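Local structure of N-alpha-acetyltransferase 35, NatC auxiliary subunit (Saccharomyces cerevisiae, 6YGA) at residues 94-105 / 290-300. The protein serves as the large auxiliary subunit of the NatC N-terminal acetyltransferase, which acetylates the N-terminal methionine of the L-A virus Gag protein. Residues are numbered along the deposited sequence; the frame is centred on the assembly and turned at random.
Sequences DRLLRCVISWLN and ITKLPTDYSGF
R98 starts with CG beside its own backbone N (chi1 -72°) and bends at CG-CD (chi3 -60°), a fold that lays its guanidinium between the carbonyl of P294 and the carboxylate of D94, one turn back on helix 85-104. NH1 reaches P294 O at 2.8 Å, in the guanidinium plane and almost straight onto the end of the carbonyl. NE and NH2 grip D94 OD2 side-on, both from one face of the carboxylate. D94 CG stands anti to the backbone N, which also turns OD1 to Y297: the phenol OH donates to the anti lone pair of OD1 at 2.7 Å, with ring and carboxylate only 16° apart. R98 crosses Y297 at about a right angle, R98 CG 3.5 Å from Y297 CE1, with guanidinium and ring nearly coplanar.

Beside this polar cluster, I101 splits its branches: CD1 sits over one face of the F300 ring, a CH-pi contact 3.8 Å from the centroid, while CG2 meets P294 CG at 3.7 Å. On the other flank, L293 forks, CD1 lying over a face of the R95 guanidinium and CD2 against C99 SG and S102 CB. A water joins S102 OG to T291 O, to which it donates. Three residues after S102, N105 ND2 donates to G299 O at 3.2 Å, tilted from the carbonyl plane.

The chain, extended over 290-294 and turning at T295 and Y297, thus wraps across the helix and leads into helix 298-311, with Y297 also meeting F261 edge-to-face. Chemically, a hydrogen-bond and salt-bridge network running from P294 O through R98 and D94 to Y297 OH ties this crossing together: the arginine probably keeps the buried carboxylate ionised, and the phenol supplies a further donor to it.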
ATOM      1  N   ASP B  94      -7.577  13.432  25.992  1.00 69.71           N
ATOM      2  CA  ASP B  94      -7.301  14.119  24.735  1.00 69.48           C
ATOM      3  C   ASP B  94      -6.178  13.442  23.963  1.00 68.17           C
ATOM      4  O   ASP B  94      -6.307  13.179  22.762  1.00 67.12           O
ATOM      5  CB  ASP B  94      -6.958  15.581  25.004  1.00 72.88           C
ATOM      6  CG  ASP B  94      -6.266  16.234  23.832  1.00 73.65           C
ATOM      7  OD1 ASP B  94      -6.900  16.363  22.765  1.00 72.57           O
ATOM      8  OD2 ASP B  94      -5.086  16.615  23.978  1.00 75.55           O
ATOM      9  N   ARG B  95      -5.059  13.157  24.634  1.00 68.26           N
ATOM     10  CA  ARG B  95      -3.929  12.545  23.944  1.00 67.10           C
ATOM     11  C   ARG B  95      -4.278  11.147  23.451  1.00 65.85           C
ATOM     12  O   ARG B  95      -3.822  10.727  22.380  1.00 66.24           O
ATOM     13  CB  ARG B  95      -2.707  12.510  24.861  1.00 69.32           C
ATOM     14  CG  ARG B  95      -1.551  11.698  24.306  1.00 70.55           C
ATOM     15  CD  ARG B  95      -0.219  12.180  24.840  1.00 73.83           C
ATOM     16  NE  ARG B  95       0.875  11.366  24.326  1.00 72.95           N
ATOM     17  CZ  ARG B  95       2.163  11.670  24.454  1.00 75.15           C
ATOM     18  NH1 ARG B  95       2.527  12.780  25.080  1.00 77.93           N
ATOM     19  NH2 ARG B  95       3.086  10.864  23.950  1.00 74.48           N
ATOM     20  N   LEU B  96      -5.093  10.414  24.211  1.00 64.05           N
ATOM     21  CA  LEU B  96      -5.509   9.087  23.771  1.00 61.21           C
ATOM     22  C   LEU B  96      -6.319   9.162  22.481  1.00 59.42           C
ATOM     23  O   LEU B  96      -6.136   8.338  21.578  1.00 58.59           O
ATOM     24  CB  LEU B  96      -6.307   8.397  24.874  1.00 60.04           C
ATOM     25  CG  LEU B  96      -6.857   7.011  24.530  1.00 56.25           C
ATOM     26  CD1 LEU B  96      -5.730   6.025  24.266  1.00 53.39           C
ATOM     27  CD2 LEU B  96      -7.767   6.512  25.638  1.00 56.36           C
ATOM     28  N   LEU B  97      -7.215  10.148  22.370  1.00 58.68           N
ATOM     29  CA  LEU B  97      -7.984  10.310  21.140  1.00 55.97           C
ATOM     30  C   LEU B  97      -7.088  10.700  19.972  1.00 55.58           C
ATOM     31  O   LEU B  97      -7.287  10.226  18.847  1.00 54.78           O
ATOM     32  CB  LEU B  97      -9.090  11.347  21.331  1.00 56.60           C
ATOM     33  CG  LEU B  97     -10.344  10.868  22.063  1.00 56.61           C
ATOM     34  CD1 LEU B  97     -11.448  11.913  21.993  1.00 58.80           C
ATOM     35  CD2 LEU B  97     -10.817   9.545  21.484  1.00 53.82           C
ATOM     36  N   ARG B  98      -6.101  11.566  20.210  1.00 57.11           N
ATOM     37  CA  ARG B  98      -5.175  11.903  19.134  1.00 57.56           C
ATOM     38  C   ARG B  98      -4.232  10.744  18.837  1.00 60.44           C
ATOM     39  O   ARG B  98      -3.712  10.644  17.719  1.00 60.78           O
ATOM     40  CB  ARG B  98      -4.402  13.178  19.476  1.00 55.82           C
ATOM     41  CG  ARG B  98      -5.266  14.432  19.397  1.00 55.83           C
ATOM     42  CD  ARG B  98      -4.517  15.707  19.759  1.00 56.81           C
ATOM     43  NE  ARG B  98      -3.992  15.687  21.120  1.00 55.65           N
ATOM     44  CZ  ARG B  98      -2.698  15.709  21.421  1.00 57.71           C
ATOM     45  NH1 ARG B  98      -1.790  15.759  20.455  1.00 56.00           N
ATOM     46  NH2 ARG B  98      -2.311  15.689  22.689  1.00 53.47           N
ATOM     47  N   CYS B  99      -4.010   9.853  19.809  1.00 61.37           N
ATOM     48  CA  CYS B  99      -3.312   8.607  19.511  1.00 61.17           C
ATOM     49  C   CYS B  99      -4.139   7.732  18.575  1.00 58.54           C
ATOM     50  O   CYS B  99      -3.587   7.045  17.707  1.00 58.27           O
ATOM     51  CB  CYS B  99      -2.983   7.858  20.802  1.00 64.34           C
ATOM     52  SG  CYS B  99      -1.545   8.486  21.704  1.00 70.17           S
ATOM     53  N   VAL B 100      -5.464   7.747  18.737  1.00 56.56           N
ATOM     54  CA  VAL B 100      -6.337   7.010  17.824  1.00 54.53           C
ATOM     55  C   VAL B 100      -6.191   7.544  16.404  1.00 54.30           C
ATOM     56  O   VAL B 100      -6.114   6.772  15.439  1.00 53.15           O
ATOM     57  CB  VAL B 100      -7.797   7.076  18.312  1.00 53.00           C
ATOM     58  CG1 VAL B 100      -8.740   6.473  17.279  1.00 50.52           C
ATOM     59  CG2 VAL B 100      -7.946   6.365  19.652  1.00 51.73           C
ATOM     60  N   ILE B 101      -6.128   8.869  16.257  1.00 53.89           N
ATOM     61  CA  ILE B 101      -5.982   9.477  14.936  1.00 51.30           C
ATOM     62  C   ILE B 101      -4.627   9.123  14.332  1.00 48.84           C
ATOM     63  O   ILE B 101      -4.533   8.744  13.159  1.00 46.80           O
ATOM     64  CB  ILE B 101      -6.181  11.001  15.026  1.00 53.41           C
ATOM     65  CG1 ILE B 101      -7.602  11.332  15.493  1.00 54.20           C
ATOM     66  CG2 ILE B 101      -5.885  11.665  13.689  1.00 53.63           C
ATOM     67  CD1 ILE B 101      -7.821  12.801  15.817  1.00 53.98           C
ATOM     68  N   SER B 102      -3.558   9.241  15.126  1.00 49.78           N
ATOM     69  CA  SER B 102      -2.222   8.905  14.640  1.00 49.78           C
ATOM     70  C   SER B 102      -2.152   7.455  14.174  1.00 50.73           C
ATOM     71  O   SER B 102      -1.461   7.137  13.198  1.00 48.03           O
ATOM     72  CB  SER B 102      -1.192   9.173  15.739  1.00 49.57           C
ATOM     73  OG  SER B 102       0.131   8.936  15.296  1.00 49.57           O
ATOM     74  N   TRP B 103      -2.876   6.564  14.856  1.00 50.70           N
ATOM     75  CA  TRP B 103      -2.871   5.148  14.507  1.00 47.67           C
ATOM     76  C   TRP B 103      -3.566   4.902  13.170  1.00 46.74           C
ATOM     77  O   TRP B 103      -3.002   4.258  12.277  1.00 45.35           O
ATOM     78  CB  TRP B 103      -3.541   4.352  15.631  1.00 45.48           C
ATOM     79  CG  TRP B 103      -3.813   2.913  15.332  1.00 44.53           C
ATOM     80  CD1 TRP B 103      -3.047   2.066  14.587  1.00 45.27           C
ATOM     81  CD2 TRP B 103      -4.941   2.148  15.777  1.00 44.66           C
ATOM     82  NE1 TRP B 103      -3.626   0.820  14.540  1.00 45.47           N
ATOM     83  CE2 TRP B 103      -4.790   0.845  15.262  1.00 44.22           C
ATOM     84  CE3 TRP B 103      -6.063   2.439  16.559  1.00 45.30           C
ATOM     85  CZ2 TRP B 103      -5.716  -0.163  15.504  1.00 44.78           C
ATOM     86  CZ3 TRP B 103      -6.981   1.437  16.799  1.00 46.39           C
ATOM     87  CH2 TRP B 103      -6.803   0.151  16.273  1.00 47.57           C
ATOM     88  N   LEU B 104      -4.784   5.420  13.007  1.00 46.51           N
ATOM     89  CA  LEU B 104      -5.610   5.114  11.843  1.00 46.08           C
ATOM     90  C   LEU B 104      -5.403   6.095  10.693  1.00 45.46           C
ATOM     91  O   LEU B 104      -5.284   5.677   9.537  1.00 44.51           O
ATOM     92  CB  LEU B 104      -7.086   5.090  12.250  1.00 47.87           C
ATOM     93  CG  LEU B 104      -7.429   4.181  13.432  1.00 47.71           C
ATOM     94  CD1 LEU B 104      -8.875   4.370  13.871  1.00 46.08           C
ATOM     95  CD2 LEU B 104      -7.165   2.731  13.076  1.00 46.81           C
ATOM     96  N   ASN B 105      -5.377   7.399  10.985  1.00 44.11           N
ATOM     97  CA  ASN B 105      -5.227   8.396   9.929  1.00 43.08           C
ATOM     98  C   ASN B 105      -3.789   8.484   9.431  1.00 45.16           C
ATOM     99  O   ASN B 105      -3.556   8.576   8.221  1.00 47.81           O
ATOM    100  CB  ASN B 105      -5.695   9.768  10.422  1.00 43.64           C
ATOM    101  CG  ASN B 105      -7.186   9.817  10.700  1.00 42.63           C
ATOM    102  OD1 ASN B 105      -7.687   9.119  11.582  1.00 41.03           O
ATOM    103  ND2 ASN B 105      -7.900  10.656   9.959  1.00 44.25           N
ATOM    104  N   ILE B 290       7.986   7.135  19.599  1.00 67.43           N
ATOM    105  CA  ILE B 290       6.627   7.626  19.411  1.00 63.82           C
ATOM    106  C   ILE B 290       6.655   8.795  18.437  1.00 63.04           C
ATOM    107  O   ILE B 290       7.389   9.769  18.637  1.00 65.01           O
ATOM    108  CB  ILE B 290       6.000   8.037  20.751  1.00 63.82           C
ATOM    109  CG1 ILE B 290       5.970   6.841  21.706  1.00 61.38           C
ATOM    110  CG2 ILE B 290       4.600   8.609  20.531  1.00 62.86           C
ATOM    111  CD1 ILE B 290       5.185   7.081  22.969  1.00 61.25           C
ATOM    112  N   THR B 291       5.854   8.698  17.382  1.00 60.54           N
ATOM    113  CA  THR B 291       5.792   9.745  16.374  1.00 59.02           C
ATOM    114  C   THR B 291       4.961  10.917  16.883  1.00 56.85           C
ATOM    115  O   THR B 291       4.070  10.753  17.721  1.00 56.08           O
ATOM    116  CB  THR B 291       5.201   9.194  15.074  1.00 58.13           C
ATOM    117  OG1 THR B 291       5.832   7.946  14.763  1.00 60.54           O
ATOM    118  CG2 THR B 291       5.425  10.155  13.916  1.00 57.29           C
ATOM    119  N   LYS B 292       5.273  12.110  16.376  1.00 57.10           N
ATOM    120  CA  LYS B 292       4.532  13.305  16.757  1.00 60.55           C
ATOM    121  C   LYS B 292       3.048  13.136  16.455  1.00 59.19           C
ATOM    122  O   LYS B 292       2.664  12.706  15.363  1.00 58.93           O
ATOM    123  CB  LYS B 292       5.087  14.526  16.025  1.00 63.89           C
ATOM    124  CG  LYS B 292       4.306  15.808  16.272  1.00 65.82           C
ATOM    125  CD  LYS B 292       5.074  17.021  15.772  1.00 69.95           C
ATOM    126  CE  LYS B 292       4.263  18.301  15.922  1.00 73.71           C
ATOM    127  NZ  LYS B 292       3.093  18.336  15.001  1.00 73.79           N
ATOM    128  N   LEU B 293       2.218  13.475  17.433  1.00 58.85           N
ATOM    129  CA  LEU B 293       0.780  13.306  17.330  1.00 57.20           C
ATOM    130  C   LEU B 293       0.152  14.475  16.578  1.00 60.09           C
ATOM    131  O   LEU B 293       0.746  15.551  16.475  1.00 62.39           O
ATOM    132  CB  LEU B 293       0.171  13.193  18.724  1.00 56.11           C
ATOM    133  CG  LEU B 293       0.659  12.025  19.583  1.00 56.75           C
ATOM    134  CD1 LEU B 293       0.210  12.195  21.026  1.00 57.28           C
ATOM    135  CD2 LEU B 293       0.151  10.711  19.016  1.00 56.48           C
ATOM    136  N   PRO B 294      -1.048  14.286  16.029  1.00 59.36           N
ATOM    137  CA  PRO B 294      -1.764  15.416  15.428  1.00 60.07           C
ATOM    138  C   PRO B 294      -2.055  16.488  16.469  1.00 64.81           C
ATOM    139  O   PRO B 294      -2.143  16.210  17.667  1.00 65.96           O
ATOM    140  CB  PRO B 294      -3.058  14.783  14.903  1.00 55.04           C
ATOM    141  CG  PRO B 294      -2.730  13.348  14.726  1.00 53.37           C
ATOM    142  CD  PRO B 294      -1.750  13.008  15.806  1.00 54.33           C
ATOM    143  N   THR B 295      -2.211  17.725  15.999  1.00 67.54           N
ATOM    144  CA  THR B 295      -2.450  18.852  16.892  1.00 71.85           C
ATOM    145  C   THR B 295      -3.928  19.169  17.083  1.00 71.64           C
ATOM    146  O   THR B 295      -4.264  19.937  17.991  1.00 73.43           O
ATOM    147  CB  THR B 295      -1.728  20.106  16.380  1.00 75.91           C
ATOM    148  OG1 THR B 295      -2.341  20.555  15.166  1.00 77.74           O
ATOM    149  CG2 THR B 295      -0.256  19.808  16.117  1.00 76.96           C
ATOM    150  N   ASP B 296      -4.815  18.605  16.263  1.00 69.90           N
ATOM    151  CA  ASP B 296      -6.241  18.890  16.357  1.00 69.42           C
ATOM    152  C   ASP B 296      -7.034  17.604  16.150  1.00 64.64           C
ATOM    153  O   ASP B 296      -6.470  16.525  15.940  1.00 60.37           O
ATOM    154  CB  ASP B 296      -6.658  19.978  15.355  1.00 72.48           C
ATOM    155  CG  ASP B 296      -6.403  19.587  13.903  1.00 73.39           C
ATOM    156  OD1 ASP B 296      -6.103  18.410  13.615  1.00 71.92           O
ATOM    157  OD2 ASP B 296      -6.507  20.482  13.037  1.00 75.48           O
ATOM    158  N   TYR B 297      -8.361  17.728  16.199  1.00 65.54           N
ATOM    159  CA  TYR B 297      -9.264  16.606  15.995  1.00 64.09           C
ATOM    160  C   TYR B 297      -9.829  16.557  14.580  1.00 63.35           C
ATOM    161  O   TYR B 297     -10.858  15.911  14.356  1.00 62.15           O
ATOM    162  CB  TYR B 297     -10.415  16.651  17.002  1.00 65.88           C
ATOM    163  CG  TYR B 297     -10.062  16.219  18.407  1.00 68.92           C
ATOM    164  CD1 TYR B 297      -8.742  16.148  18.833  1.00 70.12           C
ATOM    165  CD2 TYR B 297     -11.058  15.872  19.307  1.00 70.81           C
ATOM    166  CE1 TYR B 297      -8.430  15.751  20.120  1.00 71.63           C
ATOM    167  CE2 TYR B 297     -10.758  15.476  20.589  1.00 72.70           C
ATOM    168  CZ  TYR B 297      -9.445  15.416  20.994  1.00 72.45           C
ATOM    169  OH  TYR B 297      -9.156  15.019  22.277  1.00 71.94           O
ATOM    170  N   SER B 298      -9.183  17.227  13.621  1.00 63.83           N
ATOM    171  CA  SER B 298      -9.687  17.236  12.251  1.00 64.26           C
ATOM    172  C   SER B 298      -9.720  15.845  11.631  1.00 62.73           C
ATOM    173  O   SER B 298     -10.498  15.613  10.698  1.00 63.06           O
ATOM    174  CB  SER B 298      -8.844  18.170  11.381  1.00 64.99           C
ATOM    175  OG  SER B 298      -9.138  19.529  11.656  1.00 67.25           O
ATOM    176  N   GLY B 299      -8.900  14.916  12.125  1.00 59.91           N
ATOM    177  CA  GLY B 299      -8.919  13.566  11.589  1.00 59.17           C
ATOM    178  C   GLY B 299     -10.234  12.850  11.819  1.00 59.33           C
ATOM    179  O   GLY B 299     -10.631  11.998  11.017  1.00 59.54           O
ATOM    180  N   PHE B 300     -10.927  13.179  12.911  1.00 58.97           N
ATOM    181  CA  PHE B 300     -12.239  12.590  13.159  1.00 57.19           C
ATOM    182  C   PHE B 300     -13.253  13.057  12.124  1.00 54.93           C
ATOM    183  O   PHE B 300     -14.156  12.303  11.743  1.00 52.65           O
ATOM    184  CB  PHE B 300     -12.713  12.935  14.573  1.00 58.43           C
ATOM    185  CG  PHE B 300     -11.980  12.200  15.659  1.00 57.34           C
ATOM    186  CD1 PHE B 300     -11.810  10.825  15.595  1.00 54.17           C
ATOM    187  CD2 PHE B 300     -11.459  12.884  16.744  1.00 58.32           C
ATOM    188  CE1 PHE B 300     -11.137  10.146  16.597  1.00 53.36           C
ATOM    189  CE2 PHE B 300     -10.784  12.210  17.748  1.00 57.73           C
ATOM    190  CZ  PHE B 300     -10.623  10.840  17.674  1.00 54.29           C
TER
HETATM  191  O   HOH W   1       2.424   8.668  17.345  1.00 46.33           O